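Local coordinates for protein flavin-dependent monooxygenase, oxygenase subunit HsaA (Rhodococcus sp., PDB 2RFQ) that catalyses the FMNH2-dependent o-hydroxylation of 3-HSA to the catechol 3,4-DHSA in cholesterol catabolism, working with the reductase component HsaB, at residues W94-F99 against S168-R173; Q101-D106 against P203-L208; G90-H95 against I116-A121; T112-S117 against H147-V152. All blocks are in the same frame, centred on the assembly; numbering follows the deposited sequence.

Interaction 1: residues W94-F99 against S168-R173; sequences WHLALF and SFLIPR. With 1PS (3-pyridinium-1-ylpropane-1-sulfonate), chain F.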
# COMPACT_ATOMS: atom_id res chain seq x y z
N TRP A 94 16.65 -0.99 -34.15
CA TRP A 94 17.70 -1.67 -33.40
C TRP A 94 17.65 -3.18 -33.72
O TRP A 94 18.68 -3.80 -34.01
CB TRP A 94 17.50 -1.42 -31.88
CG TRP A 94 18.51 -2.10 -30.98
CD1 TRP A 94 19.66 -1.55 -30.47
CD2 TRP A 94 18.44 -3.45 -30.47
NE1 TRP A 94 20.34 -2.49 -29.70
CE2 TRP A 94 19.60 -3.65 -29.67
CE3 TRP A 94 17.51 -4.49 -30.59
CZ2 TRP A 94 19.86 -4.84 -29.01
CZ3 TRP A 94 17.79 -5.72 -29.93
CH2 TRP A 94 18.95 -5.87 -29.17
N HIS A 95 16.47 -3.76 -33.64
CA HIS A 95 16.32 -5.21 -33.90
C HIS A 95 16.79 -5.57 -35.31
O HIS A 95 17.53 -6.55 -35.49
CB HIS A 95 14.86 -5.64 -33.68
CG HIS A 95 14.67 -7.14 -33.65
ND1 HIS A 95 13.42 -7.71 -33.60
CD2 HIS A 95 15.56 -8.16 -33.65
CE1 HIS A 95 13.54 -9.03 -33.57
NE2 HIS A 95 14.83 -9.33 -33.58
N LEU A 96 16.41 -4.76 -36.30
CA LEU A 96 16.80 -5.08 -37.68
C LEU A 96 18.32 -5.05 -37.89
O LEU A 96 18.84 -5.75 -38.74
CB LEU A 96 16.10 -4.16 -38.68
CG LEU A 96 16.24 -4.56 -40.15
CD1 LEU A 96 15.66 -5.94 -40.42
CD2 LEU A 96 15.62 -3.51 -41.09
N ALA A 97 19.02 -4.22 -37.11
CA ALA A 97 20.49 -4.15 -37.17
C ALA A 97 21.15 -5.50 -36.89
O ALA A 97 22.31 -5.69 -37.23
CB ALA A 97 20.99 -3.13 -36.17
N LEU A 98 20.41 -6.40 -36.23
CA LEU A 98 20.92 -7.71 -35.85
C LEU A 98 20.66 -8.76 -36.93
O LEU A 98 21.33 -9.79 -36.95
CB LEU A 98 20.33 -8.17 -34.50
CG LEU A 98 20.47 -7.22 -33.30
CD1 LEU A 98 19.68 -7.74 -32.10
CD2 LEU A 98 21.93 -7.09 -32.93
N PHE A 99 19.71 -8.49 -37.83
CA PHE A 99 19.44 -9.40 -38.94
C PHE A 99 20.62 -9.35 -39.92
O PHE A 99 21.49 -8.46 -39.85
CB PHE A 99 18.16 -9.03 -39.70
CG PHE A 99 16.87 -9.47 -39.03
CD1 PHE A 99 16.06 -10.45 -39.62
CD2 PHE A 99 16.44 -8.86 -37.85
CE1 PHE A 99 14.82 -10.83 -39.02
CE2 PHE A 99 15.22 -9.24 -37.25
CZ PHE A 99 14.41 -10.21 -37.84
N SER A 168 12.24 -14.35 -34.99
CA SER A 168 11.40 -13.34 -35.62
C SER A 168 11.46 -13.52 -37.13
O SER A 168 12.54 -13.61 -37.71
CB SER A 168 11.87 -11.92 -35.27
OG SER A 168 11.71 -11.68 -33.88
N PHE A 169 10.28 -13.56 -37.75
CA PHE A 169 10.17 -13.59 -39.20
C PHE A 169 9.97 -12.18 -39.71
O PHE A 169 9.02 -11.49 -39.31
CB PHE A 169 8.97 -14.45 -39.61
CG PHE A 169 9.00 -15.85 -39.06
CD1 PHE A 169 9.77 -16.84 -39.68
CD2 PHE A 169 8.26 -16.18 -37.93
CE1 PHE A 169 9.79 -18.13 -39.15
CE2 PHE A 169 8.27 -17.48 -37.40
CZ PHE A 169 9.03 -18.45 -38.01
N LEU A 170 10.86 -11.74 -40.61
CA LEU A 170 10.74 -10.41 -41.22
C LEU A 170 9.95 -10.56 -42.53
O LEU A 170 10.39 -11.27 -43.44
CB LEU A 170 12.14 -9.82 -41.51
CG LEU A 170 12.22 -8.52 -42.35
CD1 LEU A 170 11.62 -7.31 -41.63
CD2 LEU A 170 13.71 -8.26 -42.74
N ILE A 171 8.79 -9.91 -42.60
CA ILE A 171 7.86 -10.10 -43.72
C ILE A 171 7.43 -8.74 -44.28
O ILE A 171 7.09 -7.84 -43.49
CB ILE A 171 6.61 -10.90 -43.26
CG1 ILE A 171 7.06 -12.22 -42.59
CG2 ILE A 171 5.67 -11.15 -44.45
CD1 ILE A 171 5.93 -13.26 -42.30
N PRO A 172 7.47 -8.57 -45.62
CA PRO A 172 7.05 -7.28 -46.14
C PRO A 172 5.53 -7.16 -46.19
O PRO A 172 4.83 -8.16 -46.28
CB PRO A 172 7.63 -7.28 -47.55
CG PRO A 172 7.54 -8.75 -47.97
CD PRO A 172 7.91 -9.49 -46.70
N ARG A 173 5.03 -5.93 -46.19
CA ARG A 173 3.59 -5.71 -46.14
C ARG A 173 2.81 -6.26 -47.33
O ARG A 173 1.63 -6.56 -47.19
CB ARG A 173 3.29 -4.22 -45.91
CG ARG A 173 1.83 -3.93 -45.61
CD ARG A 173 1.74 -2.62 -44.90
NE ARG A 173 0.35 -2.21 -44.79
CZ ARG A 173 -0.05 -1.08 -44.23
NH1 ARG A 173 0.86 -0.25 -43.70
NH2 ARG A 173 -1.36 -0.78 -44.20
S1 1PS F . -3.02 -3.87 -45.71
O1 1PS F . -3.93 -4.92 -45.19
O2 1PS F . -3.19 -2.61 -44.94
O3 1PS F . -1.58 -4.27 -45.70
O HOH W 1 14.54 -12.30 -33.36
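A water molecule bridges Ser168 OG, 2.9 Å from its oxygen, and His95 NE2, 3.0 Å away, where helix 80-96 of the N-terminal domain meets strand 162-172 of the beta domain in an acyl-CoA dehydrogenase fold. Ser168 OG also lies at the edge of the imidazole, near its plane and 3.2 Å from His95 CE1. ND1 of the same ring bonds Tyr120 OH, so both ring nitrogens have polar partners. Phe99 CE2 sits over one face of the His95 ring, toward its rim. The neighbouring rim atoms of the phenyl ring meet the strand obliquely: Phe99 CE1 packs 3.8 Å from Leu170 CB and CZ comes near Ser168 CB. Leu96, whose first torsion (chi1 -169°) sets CG beside the carbonyl carbon, turns CD1 onto Leu170 CD2 at 3.8 Å, the two side chains crossing at about a right angle. Past the strand, Arg173 belongs to the pocket of the bound 3-pyridinium-1-ylpropane-1-sulfonate, and its NH2 also salt-bridges Asp146. Its extended side chain meets the sulfonate edge-on, with S1 in the guanidinium plane, Arg173 NE giving a nearly straight bond to O3 (3.0 Å) and NH2 another to O2 (2.7 Å).

Interaction 2: residues Q101-D106 against P203-L208; sequences QQAQED and PTHRVL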
# COMPACT_ATOMS: atom_id res chain seq x y z
N GLN A 101 22.91 -8.70 -43.15
CA GLN A 101 23.10 -7.53 -43.98
C GLN A 101 22.10 -7.53 -45.14
O GLN A 101 21.57 -6.47 -45.52
CB GLN A 101 24.53 -7.50 -44.53
CG GLN A 101 24.80 -6.35 -45.48
CD GLN A 101 24.89 -5.00 -44.79
OE1 GLN A 101 25.24 -4.91 -43.61
NE2 GLN A 101 24.56 -3.94 -45.54
N GLN A 102 21.82 -8.71 -45.69
CA GLN A 102 20.92 -8.81 -46.84
C GLN A 102 19.51 -8.40 -46.46
O GLN A 102 18.84 -7.71 -47.21
CB GLN A 102 20.94 -10.23 -47.41
CG GLN A 102 20.14 -10.39 -48.69
CD GLN A 102 20.14 -11.86 -49.17
OE1 GLN A 102 20.93 -12.69 -48.69
NE2 GLN A 102 19.26 -12.17 -50.12
N ALA A 103 19.07 -8.82 -45.26
CA ALA A 103 17.74 -8.42 -44.77
C ALA A 103 17.65 -6.90 -44.58
O ALA A 103 16.66 -6.27 -44.97
CB ALA A 103 17.43 -9.13 -43.45
N GLN A 104 18.70 -6.30 -44.03
CA GLN A 104 18.72 -4.82 -43.88
C GLN A 104 18.68 -4.13 -45.23
O GLN A 104 18.00 -3.13 -45.40
CB GLN A 104 19.96 -4.38 -43.13
CG GLN A 104 20.04 -4.89 -41.70
CD GLN A 104 21.42 -4.68 -41.12
OE1 GLN A 104 21.93 -3.56 -41.10
NE2 GLN A 104 22.06 -5.77 -40.69
N GLU A 105 19.41 -4.67 -46.21
CA GLU A 105 19.38 -4.14 -47.57
C GLU A 105 17.96 -4.28 -48.16
O GLU A 105 17.45 -3.36 -48.81
CB GLU A 105 20.42 -4.85 -48.44
CG GLU A 105 20.36 -4.45 -49.93
CD GLU A 105 20.92 -3.06 -50.22
OE1 GLU A 105 21.77 -2.56 -49.45
OE2 GLU A 105 20.51 -2.47 -51.26
N ASP A 106 17.30 -5.42 -47.93
CA ASP A 106 15.91 -5.59 -48.38
C ASP A 106 14.99 -4.48 -47.89
O ASP A 106 14.16 -3.98 -48.65
CB ASP A 106 15.35 -6.95 -47.92
CG ASP A 106 15.98 -8.13 -48.64
OD1 ASP A 106 16.67 -7.95 -49.66
OD2 ASP A 106 15.77 -9.26 -48.17
N PRO A 203 12.30 -16.14 -46.66
CA PRO A 203 13.64 -16.70 -46.90
C PRO A 203 14.51 -16.71 -45.65
O PRO A 203 14.34 -15.85 -44.77
CB PRO A 203 14.23 -15.76 -47.95
CG PRO A 203 13.54 -14.45 -47.69
CD PRO A 203 12.13 -14.82 -47.31
N THR A 204 15.42 -17.68 -45.57
CA THR A 204 16.35 -17.86 -44.46
C THR A 204 16.97 -16.56 -43.96
O THR A 204 17.02 -16.30 -42.75
CB THR A 204 17.47 -18.84 -44.85
OG1 THR A 204 16.87 -20.09 -45.20
CG2 THR A 204 18.45 -19.03 -43.70
N HIS A 205 17.44 -15.72 -44.88
CA HIS A 205 18.16 -14.50 -44.48
C HIS A 205 17.27 -13.49 -43.75
O HIS A 205 17.78 -12.57 -43.12
CB HIS A 205 18.90 -13.86 -45.67
CG HIS A 205 18.00 -13.13 -46.63
ND1 HIS A 205 17.36 -13.77 -47.68
CD2 HIS A 205 17.66 -11.83 -46.72
CE1 HIS A 205 16.66 -12.88 -48.36
NE2 HIS A 205 16.82 -11.70 -47.80
N ARG A 206 15.96 -13.68 -43.85
CA ARG A 206 14.99 -12.78 -43.21
C ARG A 206 14.43 -13.35 -41.90
O ARG A 206 13.39 -12.91 -41.41
CB ARG A 206 13.86 -12.47 -44.19
CG ARG A 206 14.28 -11.58 -45.34
CD ARG A 206 13.04 -11.11 -46.08
NE ARG A 206 13.36 -10.49 -47.36
CZ ARG A 206 12.50 -10.40 -48.36
NH1 ARG A 206 11.27 -10.90 -48.23
NH2 ARG A 206 12.85 -9.82 -49.51
N VAL A 207 15.15 -14.31 -41.31
CA VAL A 207 14.71 -14.90 -40.04
C VAL A 207 15.84 -14.87 -39.02
O VAL A 207 16.98 -15.22 -39.35
CB VAL A 207 14.20 -16.35 -40.26
CG1 VAL A 207 13.77 -16.99 -38.93
CG2 VAL A 207 13.05 -16.34 -41.24
N LEU A 208 15.55 -14.42 -37.80
CA LEU A 208 16.59 -14.28 -36.79
C LEU A 208 16.19 -14.92 -35.47
O LEU A 208 15.15 -14.59 -34.91
CB LEU A 208 16.90 -12.80 -36.54
CG LEU A 208 17.95 -12.48 -35.47
CD1 LEU A 208 19.33 -13.04 -35.81
CD2 LEU A 208 18.06 -10.97 -35.28
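His205 contributes more surface to this contact than any other residue, and its imidazole is gripped by Asp106 at the edge and Gln102 on a face. His205 NE2 donates to Asp106 OD2 at 2.7 Å, close to the imidazole plane, and meets the oxygen on its syn side, the carboxylate being turned steeply to the ring. The same oxygen takes a second bond on its anti side, well out of the carboxylate plane (35°), from Arg206 NE at 2.8 Å. The acceptor lies almost exactly in the guanidinium plane, which stands nearly perpendicular to the carboxylate. A weak bond from Arg206 NH2 completes the salt bridge, so OD2 carries two firm donors; the arginine charge probably stabilises the carboxylate. Gln102, extended beyond CG, lays its amide on the imidazole with the planes 10° apart. Its NE2 lies over the face toward the rim, 3.2 Å from His205 CE1, and is stacked there rather than hydrogen-bonded. Gln102 CG adds a CH-pi contact 3.8 Å from the centroid of the His205 ring. On the opposite face sits Arg206 CG, completing a sandwich that fixes the ring's tilt. Without the imidazole, as with an alanine here, the Gln102 amide would probably lose its stacking surface and Asp106 OD2 the donor at its syn side. Ala103 CB packs 3.5 Å from His205 O, which is hydrogen-bonded to Ser100 OG. This His-carboxylate hydrogen bond, joined to a salt bridge, clamps helix 101-108 to the turn before strand 207-209 at the surface of the acyl-CoA dehydrogenase fold, away from the probable FMN site.

Interaction 3: residues G90-H95 against I116-A121; sequences GVHNWH and ISSSYA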
# COMPACT_ATOMS: atom_id res chain seq x y z
N GLY A 90 10.46 2.48 -33.08
CA GLY A 90 11.85 2.92 -33.02
C GLY A 90 12.79 1.78 -32.67
O GLY A 90 13.88 1.67 -33.21
N VAL A 91 12.37 0.91 -31.74
CA VAL A 91 13.25 -0.17 -31.31
C VAL A 91 13.42 -1.24 -32.40
O VAL A 91 14.41 -1.97 -32.41
CB VAL A 91 12.82 -0.79 -29.96
CG1 VAL A 91 11.88 -1.99 -30.17
CG2 VAL A 91 14.07 -1.21 -29.16
N HIS A 92 12.46 -1.31 -33.33
CA HIS A 92 12.60 -2.28 -34.42
C HIS A 92 13.80 -1.97 -35.30
O HIS A 92 14.31 -2.86 -35.96
CB HIS A 92 11.33 -2.36 -35.24
CG HIS A 92 10.15 -2.76 -34.44
ND1 HIS A 92 8.87 -2.33 -34.72
CD2 HIS A 92 10.06 -3.50 -33.30
CE1 HIS A 92 8.04 -2.82 -33.82
NE2 HIS A 92 8.73 -3.53 -32.95
N ASN A 93 14.24 -0.72 -35.31
CA ASN A 93 15.42 -0.33 -36.11
C ASN A 93 16.71 -0.83 -35.46
O ASN A 93 17.70 -1.08 -36.15
CB ASN A 93 15.43 1.18 -36.38
CG ASN A 93 14.31 1.59 -37.35
OD1 ASN A 93 13.64 0.73 -37.93
ND2 ASN A 93 14.08 2.89 -37.49
N TRP A 94 16.65 -0.99 -34.15
CA TRP A 94 17.70 -1.67 -33.40
C TRP A 94 17.65 -3.18 -33.72
O TRP A 94 18.68 -3.80 -34.01
CB TRP A 94 17.50 -1.42 -31.88
CG TRP A 94 18.51 -2.10 -30.98
CD1 TRP A 94 19.66 -1.55 -30.47
CD2 TRP A 94 18.44 -3.45 -30.47
NE1 TRP A 94 20.34 -2.49 -29.70
CE2 TRP A 94 19.60 -3.65 -29.67
CE3 TRP A 94 17.51 -4.49 -30.59
CZ2 TRP A 94 19.86 -4.84 -29.01
CZ3 TRP A 94 17.79 -5.72 -29.93
CH2 TRP A 94 18.95 -5.87 -29.17
N HIS A 95 16.47 -3.76 -33.64
CA HIS A 95 16.32 -5.21 -33.90
C HIS A 95 16.79 -5.57 -35.31
O HIS A 95 17.53 -6.55 -35.49
CB HIS A 95 14.86 -5.64 -33.68
CG HIS A 95 14.67 -7.14 -33.65
ND1 HIS A 95 13.42 -7.71 -33.60
CD2 HIS A 95 15.56 -8.16 -33.65
CE1 HIS A 95 13.54 -9.03 -33.57
NE2 HIS A 95 14.83 -9.33 -33.58
N ILE A 116 9.15 -0.54 -39.57
CA ILE A 116 8.82 -1.95 -39.36
C ILE A 116 7.93 -2.00 -38.13
O ILE A 116 8.21 -1.29 -37.16
CB ILE A 116 10.15 -2.74 -39.06
CG1 ILE A 116 11.13 -2.65 -40.23
CG2 ILE A 116 9.90 -4.21 -38.76
CD1 ILE A 116 12.25 -1.66 -39.98
N SER A 117 6.86 -2.80 -38.16
CA SER A 117 6.05 -3.00 -36.94
C SER A 117 6.34 -4.39 -36.41
O SER A 117 7.10 -5.14 -37.04
CB SER A 117 4.55 -2.76 -37.19
OG SER A 117 3.96 -3.81 -37.94
N SER A 118 5.78 -4.75 -35.26
CA SER A 118 6.07 -6.10 -34.75
C SER A 118 4.92 -6.71 -34.03
O SER A 118 3.95 -6.03 -33.67
CB SER A 118 7.25 -6.05 -33.77
OG SER A 118 6.84 -5.35 -32.59
N SER A 119 5.04 -8.01 -33.79
CA SER A 119 4.21 -8.67 -32.78
C SER A 119 5.06 -9.84 -32.33
O SER A 119 5.23 -10.79 -33.08
CB SER A 119 2.88 -9.12 -33.38
OG SER A 119 2.08 -9.79 -32.40
N TYR A 120 5.64 -9.74 -31.14
CA TYR A 120 6.65 -10.75 -30.74
C TYR A 120 6.09 -11.96 -30.02
O TYR A 120 6.77 -13.00 -29.94
CB TYR A 120 7.76 -10.11 -29.91
CG TYR A 120 8.66 -9.14 -30.66
CD1 TYR A 120 9.46 -9.57 -31.72
CD2 TYR A 120 8.72 -7.80 -30.27
CE1 TYR A 120 10.30 -8.65 -32.39
CE2 TYR A 120 9.55 -6.89 -30.92
CZ TYR A 120 10.34 -7.32 -31.99
OH TYR A 120 11.19 -6.44 -32.64
N ALA A 121 4.86 -11.86 -29.53
CA ALA A 121 4.20 -13.00 -28.88
C ALA A 121 3.94 -14.08 -29.93
O ALA A 121 3.67 -13.77 -31.09
CB ALA A 121 2.89 -12.57 -28.25
O HOH W 2 10.92 0.85 -37.66
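His92, its CG anti to the carbonyl carbon (chi1 -60°), and Tyr120, turned in the same sense about its first torsion (chi1 -68°), send their rings past one another in opposite directions between helix 80-96 and strand 116-119. This is the junction of the N-terminal helical and beta domains in the acyl-CoA dehydrogenase fold, and the helix crosses the strand almost perpendicularly, at 89°. His92 ND1 donates to Ile116 O at 2.7 Å; the acceptor lies close to the imidazole plane, whereas the donor approaches from above the plane of the carbonyl. That bond fixes the rotation of the ring and brings His92 NE2 to 2.6 Å from Ser118 OG, a very close polar approach. Tyr120 OH lies 3.2 Å from His92 CD2 and forms a 2.7 Å hydrogen bond with His95 ND1, meeting that imidazole at its edge. The three rings thus make an aromatic cluster in which the phenol is set between two histidines of the same helix, and Trp233 and His237 extend it, each edge-to-face with Tyr120. By similarity, Ser118, Ser119 and Tyr120 bind FMN, so these contacts join helix 80-96 to the probable flavin site: the phenol is held at its oxygen, and Ser118 CB packs over one face of the Tyr120 ring. At Ile116, Asn93 takes over. Its ND2 is bonded to Phe50 O, while a water 2.7 Å from Asn93 OD1 accepts from Ile116 N at 3.0 Å. Beside that water, Asn93 OD1 touches the terminal methyl of Ile116, CD1, at 3.4 Å.

Interaction 4: residues T112-S117 against H147-V152; sequences TDVRIS and HASWAV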
# COMPACT_ATOMS: atom_id res chain seq x y z
N THR A 112 15.98 4.64 -46.47
CA THR A 112 16.40 4.38 -45.09
C THR A 112 15.41 4.90 -44.05
O THR A 112 15.65 4.75 -42.85
CB THR A 112 17.81 4.92 -44.78
OG1 THR A 112 17.85 6.33 -45.01
CG2 THR A 112 18.82 4.25 -45.71
N ASP A 113 14.30 5.48 -44.50
CA ASP A 113 13.22 5.89 -43.58
C ASP A 113 12.11 4.85 -43.44
O ASP A 113 11.13 5.08 -42.75
CB ASP A 113 12.61 7.23 -44.02
CG ASP A 113 13.57 8.39 -43.86
OD1 ASP A 113 14.04 8.63 -42.73
OD2 ASP A 113 13.87 9.03 -44.88
N VAL A 114 12.24 3.71 -44.12
CA VAL A 114 11.21 2.68 -44.00
C VAL A 114 11.07 2.21 -42.54
O VAL A 114 12.07 2.10 -41.83
CB VAL A 114 11.52 1.51 -44.96
CG1 VAL A 114 10.71 0.26 -44.61
CG2 VAL A 114 11.27 1.96 -46.41
N ARG A 115 9.83 1.95 -42.11
CA ARG A 115 9.51 1.52 -40.75
C ARG A 115 9.01 0.07 -40.74
O ARG A 115 8.49 -0.45 -41.74
CB ARG A 115 8.45 2.43 -40.14
CG ARG A 115 8.98 3.81 -39.79
CD ARG A 115 7.88 4.66 -39.16
NE ARG A 115 6.94 5.22 -40.12
CZ ARG A 115 7.16 6.36 -40.80
NH1 ARG A 115 8.31 7.04 -40.66
NH2 ARG A 115 6.23 6.81 -41.65
N ILE A 116 9.15 -0.54 -39.57
CA ILE A 116 8.82 -1.95 -39.36
C ILE A 116 7.93 -2.00 -38.13
O ILE A 116 8.21 -1.29 -37.16
CB ILE A 116 10.15 -2.74 -39.06
CG1 ILE A 116 11.13 -2.65 -40.23
CG2 ILE A 116 9.90 -4.21 -38.76
CD1 ILE A 116 12.25 -1.66 -39.98
N SER A 117 6.86 -2.80 -38.16
CA SER A 117 6.05 -3.00 -36.94
C SER A 117 6.34 -4.39 -36.41
O SER A 117 7.10 -5.14 -37.04
CB SER A 117 4.55 -2.76 -37.19
OG SER A 117 3.96 -3.81 -37.94
N HIS A 147 1.65 2.21 -40.09
CA HIS A 147 2.74 3.14 -40.39
C HIS A 147 4.02 2.46 -40.78
O HIS A 147 5.07 3.10 -40.80
CB HIS A 147 2.96 4.05 -39.19
CG HIS A 147 1.82 4.98 -38.95
ND1 HIS A 147 1.48 5.97 -39.85
CD2 HIS A 147 0.93 5.07 -37.93
CE1 HIS A 147 0.42 6.63 -39.40
NE2 HIS A 147 0.07 6.10 -38.23
N ALA A 148 3.94 1.16 -41.08
CA ALA A 148 5.13 0.37 -41.40
C ALA A 148 4.89 -0.38 -42.69
O ALA A 148 3.74 -0.62 -43.06
CB ALA A 148 5.44 -0.62 -40.25
N SER A 149 5.97 -0.78 -43.36
CA SER A 149 5.85 -1.53 -44.62
C SER A 149 6.49 -2.91 -44.51
O SER A 149 6.57 -3.65 -45.51
CB SER A 149 6.42 -0.73 -45.81
OG SER A 149 7.76 -0.44 -45.59
N TRP A 150 6.93 -3.26 -43.30
CA TRP A 150 7.42 -4.59 -42.95
C TRP A 150 6.99 -4.90 -41.53
O TRP A 150 6.71 -3.98 -40.75
CB TRP A 150 8.95 -4.63 -42.91
CG TRP A 150 9.60 -4.48 -44.27
CD1 TRP A 150 9.78 -3.31 -44.96
CD2 TRP A 150 10.18 -5.51 -45.09
NE1 TRP A 150 10.41 -3.55 -46.15
CE2 TRP A 150 10.67 -4.89 -46.25
CE3 TRP A 150 10.33 -6.91 -44.94
CZ2 TRP A 150 11.31 -5.61 -47.29
CZ3 TRP A 150 10.97 -7.64 -45.97
CH2 TRP A 150 11.45 -6.97 -47.13
N ALA A 151 6.96 -6.18 -41.18
CA ALA A 151 6.72 -6.58 -39.79
C ALA A 151 7.73 -7.62 -39.38
O ALA A 151 8.17 -8.42 -40.21
CB ALA A 151 5.31 -7.13 -39.61
N VAL A 152 8.12 -7.58 -38.11
CA VAL A 152 8.86 -8.70 -37.53
C VAL A 152 7.95 -9.41 -36.54
O VAL A 152 7.35 -8.80 -35.64
CB VAL A 152 10.20 -8.27 -36.88
CG1 VAL A 152 11.21 -7.90 -37.95
CG2 VAL A 152 9.99 -7.11 -35.89
O HOH W 3 7.53 2.34 -44.08
O HOH W 4 3.25 6.61 -41.88
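His147 begins the pairing by offering its carbonyl to Arg115, just ahead of the parallel beta bridge that joins strands 116-119 and 150-159 in the beta domain of the acyl-CoA dehydrogenase fold. Arg115 NE reaches His147 O at 2.9 Å, in the carbonyl plane, and a bend at chi3 (-79°) turns the guanidinium so that a water links its NH2 to His147 ND1. The far ring nitrogen, NE2, bonds Ile36 O. Replacing Arg115 by an alanine is likely to leave His147 O without this donor and remove the water link to the imidazole. Ala148 comes next, its CB resting 3.3 Å from Ser117 N. Ser149 N then donates to Arg115 O at 3.0 Å, while a second water lies between Ser149 OG and Arg115 N. At Trp150 the chain enters the strand: its CD1 lies 3.7 Å from Val114 CG1, CB meets Ile116 CG1, and O accepts from Ser117 N at 2.9 Å. Ala151 pairs with Ser117 as the bridge partner, and their side chains fall on one face of the sheet, where Ser117 OG bonds Ser142 of the probable FMN site. Ala151 CA adds a CA-H...O contact to Ser117 O at 3.1 Å. Val152 finishes the run, its N donating to that same Ser117 O at 2.9 Å and its CG1 touching Ile116 CG2.

Interactions 1 and 3, centred about 7 Å apart, share His95, interaction 1 through CE1 and the water on NE2, interaction 3 through ND1; interaction 4 sits about 9 Å from each. Val152 connects them, its CG2 lying 3.5 Å from Tyr120 OH. Interaction 2 extends the same helix-on-sheet layer outward: Leu170 N lies 2.9 Å from Arg206 O, and Trp150 packs beside Arg206. The centre of interaction 2 is about 7 Å from that of interaction 1 and about 14 Å from those of interactions 3 and 4; interaction 3 holds residues of the probable FMN site. Just past strand 162-172, Arg173 N lies 2.8 Å from Ser149 O, tying interaction 4 to the sulfonate-binding arginine.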